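Local coordinates for protein N-acyl-D-glutamate deacylase (Bordetella bronchiseptica, PDB 3GIP) that hydrolyses N-acyl-D-glutamates to release D-glutamate, acting as a zinc-containing deacylase of the amidohydrolase superfamily, at residues 149-152 and 156-159; 99-104 and 142-147. All blocks are in the same frame, centred on the assembly; numbering follows the deposited sequence.

Helix 146-153 ties the two contacts together, and following it from start to end illustrates how a barrel strand is connected to the surface. Interaction 2 lies at the strand-helix junction, about 16 Å from the centre of the chain, whereas interaction 1 lies where the helix ends, about 25 Å out; their own centres are about 11 Å apart. They touch directly: Leu104 N and Leu151 O, 2.8 Å apart, probably form a hydrogen bond, and Pro103 CB packs 3.6 Å from Leu151 CB. Interaction 2 is the one for which a distance to the metal matters, yet its touching residues are not zinc ligands: Gly145 lies about 11 Å from the zinc ion.

Interaction 1. Residues 149-152 and 156-159; sequences LRLA and DPQA
Arg150 reaches from helix 146-153 to the type I beta turn Asp156-Ala159, and its guanidinium edge meets two carbonyls of that turn. The helix follows a strand of the TIM-type barrel of the amidohydrolase family, and the turn belongs to the loop leading to helix 163-179, so the contact folds this connection back on itself. With the chain extended from CG to NE, the arginine carries its end groups past Pro157. Arg150 NH1 gives its main bond to Ala159 O at 2.9 Å, approached in the carbonyl plane at a C=O...N angle of 160°, although the oxygen sits 20° out of the guanidinium plane. A second, weak bond runs from NH1 to Pro157 O, and Arg150 NH2 adds another weak one to Ala159 O at 3.2 Å. NH2 also forms a salt bridge with Glu200, which probably helps to fix the rotation of the group.

Beside the arginine the apolar contact is small: Leu151 and Pro157 cross at about a right angle, Leu151 CD2 lying 3.8 Å from Pro157 CB. The CA-CB bond of Leu151 points away from the turn, yet with CG beside the backbone N (chi1 -62°) the CD2 branch still reaches the proline. The turn braces itself as well, through an Asx turn in which Gln158 N donates to Asp156 OD1 at 3.1 Å from above the carboxylate plane.

Interaction 2. Residues 99-104 and 142-147; sequences AAPAPL and ALVGHA
This is a buried, mainly apolar contact in the TIM-type barrel of the amidohydrolase family, where the loop following strand 87-92 crosses the C-terminal end of the neighbouring parallel strand 139-145. Cys95, a zinc ligand, precedes segment 99-104 in the same loop, and Gly145 is about 11 Å from the metal, so the contact lies behind the site rather than in it. No hydrogen bond joins the two segments directly; the meeting depends on Val144, next to Gly145, which closes strand 139-145 and is the N-cap of helix 146-153.

Val144 uses a single methyl. Val144 CG2 stands anti to the backbone N, beside the carbonyl carbon, and from there it touches both halves of the Ala100-Pro101 unit, lying 3.7 Å from Pro101 CD. The proline ring and the valine branch run obliquely to each other. The peptide before Pro101 is cis, a local geometry that bends the loop at the very place where it meets the strand. Around this pair the packing continues: Leu173 and Ala176 of helix 163-179 lie against Val144, while Met172 of that helix and Ala152 touch Pro101.

The polar groups at the junction are joined indirectly. Ala100 O and Gly145 N are 4.4 Å apart, and the hydroxyl of Ser98 hydrogen-bonds to both, a one-atom bridge between loop and strand end. The same Ala100 carbonyl also borders the valine, its O atom lying 3.7 Å from Val144 CG2.

Interaction 1. Residues 149-152 and 156-159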
ATOM      1  N   LEU A 149      14.258   9.962  -7.253  1.00 15.87           N
ATOM      2  CA  LEU A 149      14.552  10.867  -8.359  1.00 15.62           C
ATOM      3  C   LEU A 149      15.519  11.957  -7.923  1.00 16.94           C
ATOM      4  O   LEU A 149      16.511  12.215  -8.606  1.00 17.39           O
ATOM      5  CB  LEU A 149      13.262  11.490  -8.903  1.00 15.53           C
ATOM      6  CG  LEU A 149      12.274  10.490  -9.512  1.00 14.30           C
ATOM      7  CD1 LEU A 149      11.042  11.234  -9.997  1.00 15.13           C
ATOM      8  CD2 LEU A 149      12.925   9.737 -10.667  1.00 16.39           C
ATOM      9  N   ARG A 150      15.239  12.591  -6.788  1.00 15.94           N
ATOM     10  CA  ARG A 150      16.114  13.639  -6.281  1.00 15.83           C
ATOM     11  C   ARG A 150      17.499  13.098  -5.940  1.00 16.03           C
ATOM     12  O   ARG A 150      18.513  13.699  -6.295  1.00 16.72           O
ATOM     13  CB  ARG A 150      15.521  14.299  -5.030  1.00 17.10           C
ATOM     14  CG  ARG A 150      14.770  15.586  -5.300  1.00 18.01           C
ATOM     15  CD  ARG A 150      14.625  16.425  -4.035  1.00 17.72           C
ATOM     16  NE  ARG A 150      14.184  17.780  -4.353  1.00 17.46           N
ATOM     17  CZ  ARG A 150      14.828  18.883  -3.990  1.00 18.17           C
ATOM     18  NH1 ARG A 150      15.947  18.801  -3.284  1.00 18.97           N
ATOM     19  NH2 ARG A 150      14.368  20.072  -4.355  1.00 19.86           N
ATOM     20  N   LEU A 151      17.542  11.964  -5.247  1.00 15.58           N
ATOM     21  CA  LEU A 151      18.817  11.376  -4.844  1.00 15.60           C
ATOM     22  C   LEU A 151      19.640  10.871  -6.020  1.00 16.34           C
ATOM     23  O   LEU A 151      20.862  10.746  -5.920  1.00 17.11           O
ATOM     24  CB  LEU A 151      18.584  10.229  -3.861  1.00 16.45           C
ATOM     25  CG  LEU A 151      17.901  10.615  -2.547  1.00 16.60           C
ATOM     26  CD1 LEU A 151      17.594   9.358  -1.756  1.00 18.47           C
ATOM     27  CD2 LEU A 151      18.792  11.561  -1.749  1.00 17.76           C
ATOM     28  N   ALA A 152      18.972  10.582  -7.130  1.00 16.32           N
ATOM     29  CA  ALA A 152      19.654  10.079  -8.316  1.00 16.49           C
ATOM     30  C   ALA A 152      20.080  11.191  -9.268  1.00 18.44           C
ATOM     31  O   ALA A 152      21.045  11.035 -10.021  1.00 18.12           O
ATOM     32  CB  ALA A 152      18.750   9.092  -9.050  1.00 18.22           C
ATOM     33  N   ASP A 156      23.527  17.523  -4.754  1.00 21.81           N
ATOM     34  CA  ASP A 156      23.163  18.047  -3.443  1.00 22.03           C
ATOM     35  C   ASP A 156      21.641  18.012  -3.367  1.00 22.21           C
ATOM     36  O   ASP A 156      20.967  18.990  -3.695  1.00 22.38           O
ATOM     37  CB  ASP A 156      23.657  19.482  -3.259  1.00 24.05           C
ATOM     38  CG  ASP A 156      23.221  20.076  -1.932  1.00 25.11           C
ATOM     39  OD1 ASP A 156      22.665  19.324  -1.104  1.00 25.40           O
ATOM     40  OD2 ASP A 156      23.433  21.288  -1.712  1.00 26.48           O
ATOM     41  N   PRO A 157      21.082  16.874  -2.926  1.00 22.41           N
ATOM     42  CA  PRO A 157      19.635  16.685  -2.805  1.00 22.34           C
ATOM     43  C   PRO A 157      18.918  17.583  -1.799  1.00 22.39           C
ATOM     44  O   PRO A 157      17.708  17.462  -1.609  1.00 23.66           O
ATOM     45  CB  PRO A 157      19.514  15.202  -2.462  1.00 23.19           C
ATOM     46  CG  PRO A 157      20.749  14.947  -1.665  1.00 23.72           C
ATOM     47  CD  PRO A 157      21.807  15.678  -2.456  1.00 22.95           C
ATOM     48  N   GLN A 158      19.655  18.484  -1.160  1.00 23.00           N
ATOM     49  CA  GLN A 158      19.048  19.392  -0.194  1.00 23.46           C
ATOM     50  C   GLN A 158      18.846  20.787  -0.782  1.00 22.97           C
ATOM     51  O   GLN A 158      18.309  21.676  -0.123  1.00 21.57           O
ATOM     52  CB  GLN A 158      19.914  19.485   1.064  1.00 27.01           C
ATOM     53  CG  GLN A 158      20.090  18.165   1.797  1.00 32.77           C
ATOM     54  CD  GLN A 158      18.766  17.518   2.163  1.00 36.36           C
ATOM     55  OE1 GLN A 158      17.917  18.136   2.807  1.00 39.17           O
ATOM     56  NE2 GLN A 158      18.586  16.264   1.755  1.00 38.38           N
ATOM     57  N   ALA A 159      19.267  20.972  -2.028  1.00 22.33           N
ATOM     58  CA  ALA A 159      19.139  22.269  -2.682  1.00 22.84           C
ATOM     59  C   ALA A 159      17.955  22.326  -3.637  1.00 23.77           C
ATOM     60  O   ALA A 159      17.215  21.352  -3.792  1.00 23.00           O
ATOM     61  CB  ALA A 159      20.424  22.593  -3.439  1.00 23.94           C
TER

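Interaction 2. Residues 99-104 and 142-147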
ATOM      1  N   ALA A  99      12.238   0.929  -5.237  1.00 15.04           N
ATOM      2  CA  ALA A  99      13.347   0.031  -5.544  1.00 15.32           C
ATOM      3  C   ALA A  99      14.337   0.674  -6.508  1.00 17.37           C
ATOM      4  O   ALA A  99      15.527   0.368  -6.475  1.00 16.50           O
ATOM      5  CB  ALA A  99      12.814  -1.264  -6.145  1.00 17.47           C
ATOM      6  N   ALA A 100      13.840   1.564  -7.360  1.00 17.13           N
ATOM      7  CA  ALA A 100      14.677   2.240  -8.347  1.00 17.75           C
ATOM      8  C   ALA A 100      14.103   3.618  -8.669  1.00 17.86           C
ATOM      9  O   ALA A 100      12.926   3.873  -8.433  1.00 16.12           O
ATOM     10  CB  ALA A 100      14.755   1.392  -9.619  1.00 17.85           C
ATOM     11  N   PRO A 101      14.927   4.528  -9.214  1.00 17.88           N
ATOM     12  CA  PRO A 101      16.347   4.361  -9.543  1.00 18.85           C
ATOM     13  C   PRO A 101      17.244   4.477  -8.318  1.00 19.41           C
ATOM     14  O   PRO A 101      16.835   4.994  -7.279  1.00 20.66           O
ATOM     15  CB  PRO A 101      16.595   5.483 -10.541  1.00 18.97           C
ATOM     16  CG  PRO A 101      15.735   6.576  -9.995  1.00 18.99           C
ATOM     17  CD  PRO A 101      14.443   5.840  -9.681  1.00 18.61           C
ATOM     18  N   ALA A 102      18.477   4.004  -8.453  1.00 20.74           N
ATOM     19  CA  ALA A 102      19.437   4.051  -7.360  1.00 21.15           C
ATOM     20  C   ALA A 102      19.963   5.465  -7.132  1.00 21.08           C
ATOM     21  O   ALA A 102      20.145   6.237  -8.076  1.00 21.41           O
ATOM     22  CB  ALA A 102      20.599   3.101  -7.654  1.00 21.95           C
ATOM     23  N   PRO A 103      20.209   5.826  -5.866  1.00 21.82           N
ATOM     24  CA  PRO A 103      20.721   7.160  -5.547  1.00 21.64           C
ATOM     25  C   PRO A 103      22.171   7.297  -5.980  1.00 19.96           C
ATOM     26  O   PRO A 103      22.858   6.298  -6.205  1.00 21.65           O
ATOM     27  CB  PRO A 103      20.582   7.222  -4.031  1.00 23.21           C
ATOM     28  CG  PRO A 103      20.854   5.807  -3.631  1.00 25.40           C
ATOM     29  CD  PRO A 103      20.030   5.030  -4.638  1.00 24.81           C
ATOM     30  N   LEU A 104      22.630   8.534  -6.108  1.00 18.78           N
ATOM     31  CA  LEU A 104      24.019   8.785  -6.470  1.00 17.64           C
ATOM     32  C   LEU A 104      24.843   8.305  -5.280  1.00 18.02           C
ATOM     33  O   LEU A 104      24.364   8.311  -4.148  1.00 17.50           O
ATOM     34  CB  LEU A 104      24.251  10.280  -6.686  1.00 17.70           C
ATOM     35  CG  LEU A 104      23.649  10.897  -7.951  1.00 17.33           C
ATOM     36  CD1 LEU A 104      23.655  12.409  -7.833  1.00 17.34           C
ATOM     37  CD2 LEU A 104      24.445  10.436  -9.175  1.00 17.64           C
ATOM     38  N   ALA A 142       4.443  -0.978  -9.711  1.00 14.98           N
ATOM     39  CA  ALA A 142       5.407  -0.106  -9.058  1.00 14.69           C
ATOM     40  C   ALA A 142       5.359   1.368  -9.410  1.00 13.97           C
ATOM     41  O   ALA A 142       5.172   1.749 -10.567  1.00 14.74           O
ATOM     42  CB  ALA A 142       6.820  -0.636  -9.304  1.00 15.60           C
ATOM     43  N   LEU A 143       5.543   2.190  -8.382  1.00 14.42           N
ATOM     44  CA  LEU A 143       5.590   3.637  -8.513  1.00 13.35           C
ATOM     45  C   LEU A 143       7.066   3.988  -8.368  1.00 14.79           C
ATOM     46  O   LEU A 143       7.817   3.247  -7.732  1.00 15.12           O
ATOM     47  CB  LEU A 143       4.824   4.313  -7.373  1.00 15.19           C
ATOM     48  CG  LEU A 143       3.312   4.112  -7.275  1.00 14.63           C
ATOM     49  CD1 LEU A 143       2.872   4.287  -5.821  1.00 14.37           C
ATOM     50  CD2 LEU A 143       2.596   5.106  -8.181  1.00 15.65           C
ATOM     51  N   VAL A 144       7.488   5.091  -8.969  1.00 14.85           N
ATOM     52  CA  VAL A 144       8.874   5.525  -8.830  1.00 15.76           C
ATOM     53  C   VAL A 144       8.859   6.620  -7.775  1.00 14.70           C
ATOM     54  O   VAL A 144       8.027   7.527  -7.821  1.00 15.14           O
ATOM     55  CB  VAL A 144       9.451   6.071 -10.158  1.00 17.18           C
ATOM     56  CG1 VAL A 144       8.575   7.173 -10.700  1.00 19.85           C
ATOM     57  CG2 VAL A 144      10.868   6.588  -9.931  1.00 17.72           C
ATOM     58  N   GLY A 145       9.768   6.525  -6.812  1.00 13.59           N
ATOM     59  CA  GLY A 145       9.812   7.503  -5.741  1.00 13.57           C
ATOM     60  C   GLY A 145      10.486   8.822  -6.049  1.00 14.63           C
ATOM     61  O   GLY A 145      11.574   8.861  -6.626  1.00 13.89           O
ATOM     62  N   HIS A 146       9.832   9.910  -5.658  1.00 13.68           N
ATOM     63  CA  HIS A 146      10.365  11.252  -5.858  1.00 15.31           C
ATOM     64  C   HIS A 146      11.686  11.393  -5.098  1.00 16.13           C
ATOM     65  O   HIS A 146      12.601  12.085  -5.547  1.00 16.20           O
ATOM     66  CB  HIS A 146       9.339  12.286  -5.374  1.00 16.30           C
ATOM     67  CG  HIS A 146       9.880  13.676  -5.240  1.00 15.02           C
ATOM     68  ND1 HIS A 146      10.485  14.350  -6.280  1.00 18.00           N
ATOM     69  CD2 HIS A 146       9.882  14.529  -4.188  1.00 13.30           C
ATOM     70  CE1 HIS A 146      10.836  15.558  -5.874  1.00 14.03           C
ATOM     71  NE2 HIS A 146      10.480  15.691  -4.608  1.00 20.33           N
ATOM     72  N   ALA A 147      11.793  10.738  -3.946  1.00 14.83           N
ATOM     73  CA  ALA A 147      13.032  10.804  -3.183  1.00 15.33           C
ATOM     74  C   ALA A 147      14.140  10.185  -4.030  1.00 15.22           C
ATOM     75  O   ALA A 147      15.245  10.728  -4.117  1.00 16.64           O
ATOM     76  CB  ALA A 147      12.887  10.057  -1.864  1.00 15.50           C
TER